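Local atomic coordinates of cobalamin (Vitamin B12) biosynthesis CbiX protein (Marinobacter aquaeolei, PDB entry 3LYH), a protein that probably acts as a metal-binding lyase of the CbiX family, whose relatives insert cobalt into a tetrapyrrole precursor of vitamin B12. Residues L27-P30 / T31-I35; E87-E90 / A91-V95; A112-D115 / V116-E120. All coordinates share one frame; numbering follows the deposited sequence. Where two conformers were deposited one is given.

In the fold
The three contacts are short turns of three different helices in a chain built round a four-stranded parallel sheet. Interaction 1 closes helix 18-34, the connection of the beta-alpha-beta crossover between strands 6-12 and 38-42; interaction 2 closes helix 78-93; interaction 3 lies within the last helix, 107-125. The centres of interactions 1 and 2 are 25 Å apart, and those of 2 and 3 are 40 Å apart, on opposite sides of the chain's centre. Interactions 1 and 3 do not touch within one chain, their nearest atoms being about 9 Å apart, yet both meet the second subunit: Ser34 of each copy is hydrogen-bonded to Arg114 of the other, weakly in one of the two pairs.

Interaction 1: L27-P30 / T31-I35; sequences LAEP and TVESI
The carbonyl oxygen Ala28 O receives a short, straight bond from Val32 N, 2.9 Å long with an N-H...O angle of 167°. It belongs to the last turns of helix 18-34, the helix of a beta-alpha-beta crossover, which is kinked at Pro30. The ring of Pro30 replaces the N-H that would have bonded to the preceding turn, and the backbone opens at that point. Leu27 O and Thr31 N, normally partners, stand 5.2 Å apart, and a water fills in between them: it donates to Leu27 O at 2.7 Å and accepts from Thr31 N. Beyond the kink regular bonding resumes with Glu33 N to Glu29 O. Farther on, the contacts of Ser34 with Pro30 O are less certain, because that oxygen is modelled too close to a neighbouring atom. The hydroxyl of Ser34 also reaches Arg114 of the second subunit through a hydrogen bond, and Pro30 and Thr31 pack on the same subunit. Ala28 and Thr31 are buried inward, where both touch Leu10 of the sheet. Outward, the acidic chains of Glu29 and Glu33 meet through their aliphatic parts. Glu33 has CG opposite its own carbonyl carbon (chi1 -67°), which brings CG within 3.4 Å of Glu29 O, while Glu29 stretches away from the helix. The two carboxylates, turned 85° against each other, keep 5.5 Å between Glu29 OE2 and Glu33 OE2, a spacing that probably eases their repulsion; the CG atoms of Glu29 and Glu33 are 4.0 Å apart.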
ATOM      1  N   LEU B  27      -4.876   2.150   8.821  1.00 10.72           N
ATOM      2  CA  LEU B  27      -3.628   1.417   8.566  1.00 11.63           C
ATOM      3  C   LEU B  27      -2.594   1.682   9.661  1.00 11.90           C
ATOM      4  O   LEU B  27      -1.837   0.779  10.066  1.00 12.08           O
ATOM      5  CB  LEU B  27      -3.033   1.772   7.201  1.00 10.90           C
ATOM      6  CG  LEU B  27      -3.687   1.000   6.052  1.00 10.51           C
ATOM      7  CD1 LEU B  27      -3.308   1.695   4.774  1.00 13.63           C
ATOM      8  CD2 LEU B  27      -3.223  -0.486   6.039  1.00 12.73           C
ATOM      9  N   ALA B  28      -2.566   2.916  10.148  1.00 10.56           N
ATOM     10  CA  ALA B  28      -1.616   3.287  11.183  1.00 10.57           C
ATOM     11  C   ALA B  28      -2.033   2.872  12.598  1.00 11.18           C
ATOM     12  O   ALA B  28      -1.169   2.793  13.502  1.00 10.25           O
ATOM     13  CB  ALA B  28      -1.353   4.778  11.112  1.00 12.62           C
ATOM     14  N   GLU B  29      -3.313   2.618  12.794  1.00 11.43           N
ATOM     15  CA  GLU B  29      -3.890   2.534  14.147  1.00 12.44           C
ATOM     16  C   GLU B  29      -3.281   1.415  15.038  1.00  9.39           C
ATOM     17  O   GLU B  29      -2.958   1.700  16.174  1.00  9.46           O
ATOM     18  CB  GLU B  29      -5.410   2.377  14.071  1.00 16.05           C
ATOM     19  CG  GLU B  29      -6.084   2.561  15.341  1.00 21.46           C
ATOM     20  CD  GLU B  29      -7.578   2.774  15.149  1.00 32.59           C
ATOM     21  OE1 GLU B  29      -8.228   1.913  14.541  1.00 36.92           O
ATOM     22  OE2 GLU B  29      -8.079   3.820  15.591  1.00 51.58           O
ATOM     23  N   PRO B  30      -3.089   0.199  14.515  1.00 10.99           N
ATOM     24  CA  PRO B  30      -2.401  -0.828  15.373  1.00 10.59           C
ATOM     25  C   PRO B  30      -1.008  -0.388  15.876  1.00 12.48           C
ATOM     26  O   PRO B  30      -0.660  -0.600  17.049  1.00 10.28           O
ATOM     27  CB  PRO B  30      -2.326  -2.040  14.458  1.00 12.88           C
ATOM     28  CG  PRO B  30      -3.508  -1.849  13.560  1.00 11.42           C
ATOM     29  CD  PRO B  30      -3.465  -0.398  13.223  1.00 13.94           C
ATOM     30  N   THR B  31      -0.226   0.261  15.016  1.00  8.50           N
ATOM     31  CA  THR B  31       1.075   0.798  15.437  1.00  9.37           C
ATOM     32  C   THR B  31       0.943   1.892  16.471  1.00 11.47           C
ATOM     33  O   THR B  31       1.548   1.850  17.554  1.00 11.14           O
ATOM     34  CB  THR B  31       1.887   1.346  14.250  1.00 10.85           C
ATOM     35  OG1 THR B  31       2.146   0.281  13.327  1.00 11.53           O
ATOM     36  CG2 THR B  31       3.234   1.955  14.725  1.00 12.90           C
ATOM     37  N   VAL B  32       0.127   2.878  16.146  1.00 10.79           N
ATOM     38  CA  VAL B  32       0.068   4.043  17.013  0.50 11.91           C
ATOM     39  C   VAL B  32      -0.553   3.727  18.378  1.00 10.75           C
ATOM     40  O   VAL B  32      -0.158   4.362  19.377  1.00 11.13           O
ATOM     41  CB  VAL B  32      -0.520   5.293  16.325  0.50 12.46           C
ATOM     42  CG1 VAL B  32       0.247   5.577  15.049  0.50 14.34           C
ATOM     43  CG2 VAL B  32      -1.973   5.146  16.057  0.50 12.81           C
ATOM     44  N   GLU B  33      -1.448   2.747  18.455  1.00  9.07           N
ATOM     45  CA  GLU B  33      -2.055   2.365  19.729  1.00  7.06           C
ATOM     46  C   GLU B  33      -1.222   1.344  20.505  1.00  9.75           C
ATOM     47  O   GLU B  33      -1.396   1.227  21.722  1.00  9.70           O
ATOM     48  CB  GLU B  33      -3.453   1.821  19.503  1.00  9.58           C
ATOM     49  CG  GLU B  33      -4.461   2.921  18.985  1.00 14.01           C
ATOM     50  CD  GLU B  33      -4.435   4.218  19.846  1.00 21.26           C
ATOM     51  OE1 GLU B  33      -4.529   4.167  21.101  1.00 19.42           O
ATOM     52  OE2 GLU B  33      -4.309   5.303  19.251  1.00 28.68           O
ATOM     53  N   SER B  34      -0.368   0.599  19.802  1.00 10.04           N
ATOM     54  CA  SER B  34       0.411  -0.508  20.398  1.00  8.26           C
ATOM     55  C   SER B  34       1.808  -0.195  20.847  1.00 12.88           C
ATOM     56  O   SER B  34       2.354  -0.921  21.691  1.00 11.63           O
ATOM     57  CB  SER B  34       0.507  -1.706  19.457  1.00  8.17           C
ATOM     58  OG  SER B  34      -0.752  -2.234  19.128  1.00 10.03           O
ATOM     59  N   ILE B  35       2.403   0.843  20.264  1.00 11.79           N
ATOM     60  CA  ILE B  35       3.742   1.206  20.700  0.70 12.73           C
ATOM     61  C   ILE B  35       3.786   2.660  21.043  1.00 14.87           C
ATOM     62  O   ILE B  35       2.929   3.476  20.649  1.00 14.61           O
ATOM     63  CB  ILE B  35       4.882   0.774  19.729  0.70 15.80           C
ATOM     64  CG1 ILE B  35       4.853   1.583  18.440  0.70 11.72           C
ATOM     65  CG2 ILE B  35       4.793  -0.718  19.442  0.70 17.95           C
ATOM     66  CD1 ILE B  35       6.161   1.528  17.647  0.70 14.85           C
TER
HETATM   67  O   HOH W   1      -0.213  -0.193  11.950  1.00  9.41           O

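Interaction 2: E87-E90 / A91-V95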
ATOM      1  N   GLU B  87      15.820  16.926   5.565  1.00 16.65           N
ATOM      2  CA  GLU B  87      16.932  17.836   5.788  1.00 19.18           C
ATOM      3  C   GLU B  87      16.459  19.166   6.369  1.00 18.54           C
ATOM      4  O   GLU B  87      17.067  19.672   7.290  1.00 19.37           O
ATOM      5  CB  GLU B  87      17.760  18.046   4.512  1.00 21.51           C
ATOM      6  CG  GLU B  87      18.967  19.004   4.639  1.00 22.26           C
ATOM      7  CD  GLU B  87      20.111  18.470   5.578  1.00 26.36           C
ATOM      8  OE1 GLU B  87      20.487  17.245   5.545  1.00 18.79           O
ATOM      9  OE2 GLU B  87      20.637  19.321   6.342  1.00 22.70           O
ATOM     10  N   ARG B  88      15.355  19.705   5.857  1.00 20.16           N
ATOM     11  CA  ARG B  88      14.820  20.988   6.330  1.00 24.23           C
ATOM     12  C   ARG B  88      14.328  20.872   7.779  1.00 22.64           C
ATOM     13  O   ARG B  88      14.573  21.759   8.600  1.00 24.61           O
ATOM     14  CB  ARG B  88      13.668  21.451   5.437  1.00 25.48           C
ATOM     15  CG  ARG B  88      13.449  22.951   5.440  1.00 38.71           C
ATOM     16  CD  ARG B  88      11.997  23.318   5.164  1.00 48.30           C
ATOM     17  NE  ARG B  88      11.200  23.094   6.371  1.00 57.36           N
ATOM     18  CZ  ARG B  88      10.282  22.140   6.561  1.00 58.05           C
ATOM     19  NH1 ARG B  88       9.943  21.258   5.610  1.00 58.76           N
ATOM     20  NH2 ARG B  88       9.680  22.076   7.743  1.00 60.53           N
ATOM     21  N   LEU B  89      13.630  19.780   8.079  1.00 21.96           N
ATOM     22  CA  LEU B  89      13.079  19.585   9.439  1.00 22.18           C
ATOM     23  C   LEU B  89      14.179  19.405  10.468  1.00 20.20           C
ATOM     24  O   LEU B  89      14.063  19.897  11.605  1.00 21.40           O
ATOM     25  CB  LEU B  89      12.171  18.365   9.491  1.00 22.18           C
ATOM     26  CG  LEU B  89      10.877  18.410   8.681  1.00 29.85           C
ATOM     27  CD1 LEU B  89      10.367  17.022   8.402  1.00 33.99           C
ATOM     28  CD2 LEU B  89       9.872  19.222   9.453  1.00 31.44           C
ATOM     29  N   GLU B  90      15.202  18.649  10.095  1.00 21.57           N
ATOM     30  CA  GLU B  90      16.369  18.436  10.933  1.00 22.02           C
ATOM     31  C   GLU B  90      17.058  19.741  11.269  1.00 24.99           C
ATOM     32  O   GLU B  90      17.471  19.930  12.394  1.00 26.91           O
ATOM     33  CB  GLU B  90      17.380  17.498  10.277  1.00 23.05           C
ATOM     34  CG  GLU B  90      16.938  16.030  10.172  1.00 21.32           C
ATOM     35  CD  GLU B  90      18.006  15.151   9.586  1.00 23.95           C
ATOM     36  OE1 GLU B  90      18.602  15.534   8.557  1.00 37.58           O
ATOM     37  OE2 GLU B  90      18.273  14.076  10.141  1.00 20.83           O
ATOM     38  N   ALA B  91      17.199  20.632  10.293  1.00 23.66           N
ATOM     39  CA  ALA B  91      17.826  21.955  10.546  1.00 26.70           C
ATOM     40  C   ALA B  91      16.920  22.900  11.330  1.00 26.76           C
ATOM     41  O   ALA B  91      17.348  23.538  12.275  1.00 28.22           O
ATOM     42  CB  ALA B  91      18.248  22.585   9.231  1.00 28.18           C
ATOM     43  N   GLU B  92      15.663  22.990  10.924  1.00 28.22           N
ATOM     44  CA  GLU B  92      14.670  23.829  11.589  1.00 27.38           C
ATOM     45  C   GLU B  92      14.435  23.408  13.046  1.00 27.54           C
ATOM     46  O   GLU B  92      14.262  24.265  13.900  1.00 26.14           O
ATOM     47  CB  GLU B  92      13.369  23.819  10.780  1.00 29.42           C
ATOM     48  CG  GLU B  92      12.232  24.671  11.297  1.00 38.37           C
ATOM     49  CD  GLU B  92      10.969  24.561  10.425  1.00 49.23           C
ATOM     50  OE1 GLU B  92      11.071  24.141   9.240  1.00 57.59           O
ATOM     51  OE2 GLU B  92       9.871  24.902  10.929  1.00 54.15           O
ATOM     52  N   HIS B  93      14.452  22.101  13.335  1.00 26.46           N
ATOM     53  CA  HIS B  93      14.162  21.636  14.695  1.00 25.84           C
ATOM     54  C   HIS B  93      15.368  21.091  15.464  1.00 23.16           C
ATOM     55  O   HIS B  93      15.214  20.767  16.632  1.00 27.63           O
ATOM     56  CB  HIS B  93      13.010  20.617  14.664  1.00 27.02           C
ATOM     57  CG  HIS B  93      11.735  21.180  14.117  1.00 30.50           C
ATOM     58  ND1 HIS B  93      10.991  22.128  14.788  1.00 27.88           N
ATOM     59  CD2 HIS B  93      11.077  20.942  12.954  1.00 27.30           C
ATOM     60  CE1 HIS B  93       9.929  22.442  14.068  1.00 33.47           C
ATOM     61  NE2 HIS B  93       9.957  21.738  12.952  1.00 28.12           N
ATOM     62  N   GLY B  94      16.550  21.006  14.855  1.00 20.53           N
ATOM     63  CA  GLY B  94      17.720  20.399  15.511  1.00 19.69           C
ATOM     64  C   GLY B  94      17.506  18.952  15.988  1.00 20.35           C
ATOM     65  O   GLY B  94      17.792  18.589  17.140  1.00 20.04           O
ATOM     66  N   VAL B  95      17.001  18.122  15.087  1.00 17.26           N
ATOM     67  CA  VAL B  95      16.767  16.703  15.344  1.00 17.20           C
ATOM     68  C   VAL B  95      17.444  15.853  14.272  1.00 15.40           C
ATOM     69  O   VAL B  95      17.918  16.395  13.268  1.00 15.61           O
ATOM     70  CB  VAL B  95      15.253  16.393  15.389  1.00 16.02           C
ATOM     71  CG1 VAL B  95      14.597  17.154  16.598  1.00 19.24           C
ATOM     72  CG2 VAL B  95      14.568  16.774  14.093  1.00 17.46           C
TER
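Glu90 and Val95 make the close-packed part of this helix end. Val95 O sits 3.2 Å from Glu90 CB and nearly as close to CG, and one methyl of Val95, CG2, lies against Glu90 CA. Beyond CG the Glu90 chain runs extended, carrying OE2 to a hydrogen bond with Ile97 N; an alanine here would probably leave that N-H without its acceptor and open a gap beside Val95 O. Leu89 and His93 run side by side onto helix 50-59, with CD2 of Leu89 4.1 Å from CD2 of the imidazole, whose NE2 bonds to Asp51. The solvent side is looser and rests on charge. There Arg88 reaches Glu92 one turn on, both NE and NH2 donating to the single oxygen Glu92 OE1, at 3.1 Å from NE and 2.9 Å from NH2. This oxygen lies in the guanidinium plane, although the carboxylate is turned 54° from it. Arg88 NH2 also forms a salt bridge with Asp51, which probably offsets the closeness of Asp51 to Glu92. The backbone shows how the helix ends: Gly94, at phi 57°, turns the chain, and Val95 N bonds to Glu90 O at 3.3 Å. Gly94 N gives Glu90 O only a weak bond and stays 3.7 Å from Ala91 O, making this a helix end with glycine at C', having the six-to-one bond of a Schellman motif but without its second bond.

Interaction 3: A112-D115 / V116-E120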
ATOM      1  N   ALA B 112       1.436 -10.684   3.926  1.00 11.56           N
ATOM      2  CA  ALA B 112       0.142 -10.162   4.322  1.00 11.50           C
ATOM      3  C   ALA B 112      -0.790 -10.168   3.122  1.00 11.16           C
ATOM      4  O   ALA B 112      -1.931 -10.565   3.229  1.00 11.13           O
ATOM      5  CB  ALA B 112       0.254  -8.725   4.866  1.00 13.22           C
ATOM      6  N   ILE B 113      -0.284  -9.729   1.976  1.00 10.81           N
ATOM      7  CA  ILE B 113      -1.083  -9.720   0.747  1.00 10.36           C
ATOM      8  C   ILE B 113      -1.564 -11.127   0.379  1.00  8.55           C
ATOM      9  O   ILE B 113      -2.717 -11.354   0.055  1.00 10.45           O
ATOM     10  CB  ILE B 113      -0.308  -9.027  -0.433  1.00 10.20           C
ATOM     11  CG1 ILE B 113      -0.181  -7.538  -0.162  1.00 11.68           C
ATOM     12  CG2 ILE B 113      -0.967  -9.306  -1.777  1.00 13.56           C
ATOM     13  CD1 ILE B 113       0.824  -6.819  -1.078  1.00 12.29           C
ATOM     14  N   ARG B 114      -0.675 -12.102   0.478  1.00 10.42           N
ATOM     15  CA  ARG B 114      -1.057 -13.493   0.237  1.00  9.10           C
ATOM     16  C   ARG B 114      -2.203 -13.901   1.181  1.00  6.25           C
ATOM     17  O   ARG B 114      -3.137 -14.567   0.781  1.00  9.04           O
ATOM     18  CB  ARG B 114       0.132 -14.440   0.440  1.00 11.11           C
ATOM     19  CG  ARG B 114      -0.154 -15.842   0.062  1.00 10.29           C
ATOM     20  CD  ARG B 114       0.991 -16.769   0.339  1.00 24.68           C
ATOM     21  NE  ARG B 114       1.363 -16.721   1.743  1.00 26.60           N
ATOM     22  CZ  ARG B 114       2.470 -17.270   2.233  1.00 28.65           C
ATOM     23  NH1 ARG B 114       3.319 -17.925   1.441  1.00 34.42           N
ATOM     24  NH2 ARG B 114       2.727 -17.156   3.525  1.00 32.62           N
ATOM     25  N   ASP B 115      -2.052 -13.562   2.450  1.00  9.97           N
ATOM     26  CA  ASP B 115      -3.058 -13.912   3.444  1.00  9.72           C
ATOM     27  C   ASP B 115      -4.434 -13.298   3.104  1.00  9.62           C
ATOM     28  O   ASP B 115      -5.466 -13.964   3.206  1.00 10.28           O
ATOM     29  CB  ASP B 115      -2.615 -13.488   4.840  1.00 10.81           C
ATOM     30  CG  ASP B 115      -1.389 -14.263   5.353  1.00 16.44           C
ATOM     31  OD1 ASP B 115      -1.052 -15.373   4.836  1.00 16.24           O
ATOM     32  OD2 ASP B 115      -0.739 -13.699   6.278  1.00 23.34           O
ATOM     33  N   VAL B 116      -4.441 -12.049   2.634  1.00  9.38           N
ATOM     34  CA  VAL B 116      -5.673 -11.395   2.209  1.00 10.63           C
ATOM     35  C   VAL B 116      -6.247 -12.087   0.981  1.00  8.66           C
ATOM     36  O   VAL B 116      -7.457 -12.331   0.906  1.00 10.67           O
ATOM     37  CB  VAL B 116      -5.447  -9.901   1.902  1.00 11.21           C
ATOM     38  CG1 VAL B 116      -6.685  -9.214   1.284  1.00 10.53           C
ATOM     39  CG2 VAL B 116      -5.055  -9.171   3.199  1.00 12.23           C
ATOM     40  N   VAL B 117      -5.378 -12.400   0.004  1.00  9.64           N
ATOM     41  CA  VAL B 117      -5.815 -13.070  -1.215  1.00 10.08           C
ATOM     42  C   VAL B 117      -6.445 -14.447  -0.902  1.00  9.26           C
ATOM     43  O   VAL B 117      -7.505 -14.804  -1.474  1.00 13.49           O
ATOM     44  CB  VAL B 117      -4.706 -13.225  -2.264  1.00  9.81           C
ATOM     45  CG1 VAL B 117      -5.170 -14.105  -3.404  1.00 14.14           C
ATOM     46  CG2 VAL B 117      -4.275 -11.853  -2.790  1.00 12.53           C
ATOM     47  N   LYS B 118      -5.859 -15.207   0.026  1.00 11.09           N
ATOM     48  CA  LYS B 118      -6.474 -16.460   0.515  0.50 11.62           C
ATOM     49  C   LYS B 118      -7.883 -16.259   1.096  1.00 10.75           C
ATOM     50  O   LYS B 118      -8.759 -17.066   0.831  1.00 12.43           O
ATOM     51  CB  LYS B 118      -5.566 -17.160   1.534  0.50 11.49           C
ATOM     52  CG  LYS B 118      -4.292 -17.727   0.916  0.50 15.81           C
ATOM     53  CD  LYS B 118      -3.167 -18.091   1.942  0.50 17.71           C
ATOM     54  CE  LYS B 118      -3.501 -19.300   2.841  0.50 21.35           C
ATOM     55  NZ  LYS B 118      -2.328 -19.753   3.728  0.50 14.67           N
ATOM     56  N   GLU B 119      -8.076 -15.202   1.893  1.00 11.31           N
ATOM     57  CA  GLU B 119      -9.402 -14.879   2.421  1.00 12.34           C
ATOM     58  C   GLU B 119     -10.363 -14.594   1.258  1.00 12.82           C
ATOM     59  O   GLU B 119     -11.481 -15.081   1.278  1.00 11.83           O
ATOM     60  CB  GLU B 119      -9.402 -13.671   3.352  1.00 13.78           C
ATOM     61  CG  GLU B 119      -8.645 -13.796   4.631  1.00 19.60           C
ATOM     62  CD  GLU B 119      -8.582 -12.467   5.435  1.00 22.08           C
ATOM     63  OE1 GLU B 119      -8.968 -11.368   4.944  1.00 24.88           O
ATOM     64  OE2 GLU B 119      -8.102 -12.548   6.591  1.00 25.64           O
ATOM     65  N   GLU B 120      -9.902 -13.852   0.246  1.00 10.32           N
ATOM     66  CA  GLU B 120     -10.791 -13.512  -0.870  1.00  9.22           C
ATOM     67  C   GLU B 120     -11.123 -14.710  -1.738  1.00 10.19           C
ATOM     68  O   GLU B 120     -12.215 -14.830  -2.261  1.00 10.80           O
ATOM     69  CB  GLU B 120     -10.193 -12.358  -1.700  1.00  9.05           C
ATOM     70  CG  GLU B 120     -10.048 -11.065  -0.922  1.00 10.34           C
ATOM     71  CD  GLU B 120     -11.371 -10.353  -0.573  1.00 13.18           C
ATOM     72  OE1 GLU B 120     -12.452 -10.839  -0.944  1.00 13.48           O
ATOM     73  OE2 GLU B 120     -11.319  -9.311   0.100  1.00 17.27           O
TER
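Asp115, Val116 and Lys118 bear most of this contact within the C-terminal alpha helix 107-125, which packs along the second subunit in the dimer. Successive i to i+4 bonds hold the turns: Val116 N to Ala112 O and Lys118 N to Arg114 O, the latter 2.9 Å long with an angle of 167°. Val116 spreads its methyls to two sides; CG1 lies opposite the backbone N (chi1 173°), which leaves CG2 lying over Ala112 O at 3.4 Å. Asp115 offers its carbonyl to Glu119 N at 3.2 Å. Its carboxylate has a long, weak ion pair with Arg108 of the second subunit. Glu119, whose CG comes near Asp115 O, holds that same Arg108 by a salt bridge and Asn106 of the second subunit by a hydrogen bond. Lys118, modelled in two conformers, lays its aliphatic chain past Arg114 O in the one described, with NZ still 4.7 Å from Asp115 OD1, too far for a salt bridge. On the face toward Ile35 and Ile103 of the second subunit, Ile113 and Val117 pack against each other one turn apart, with Ile113 CG2 4.3 Å from Val117 CG2, a methyl that also rests 3.3 Å from Ile113 O.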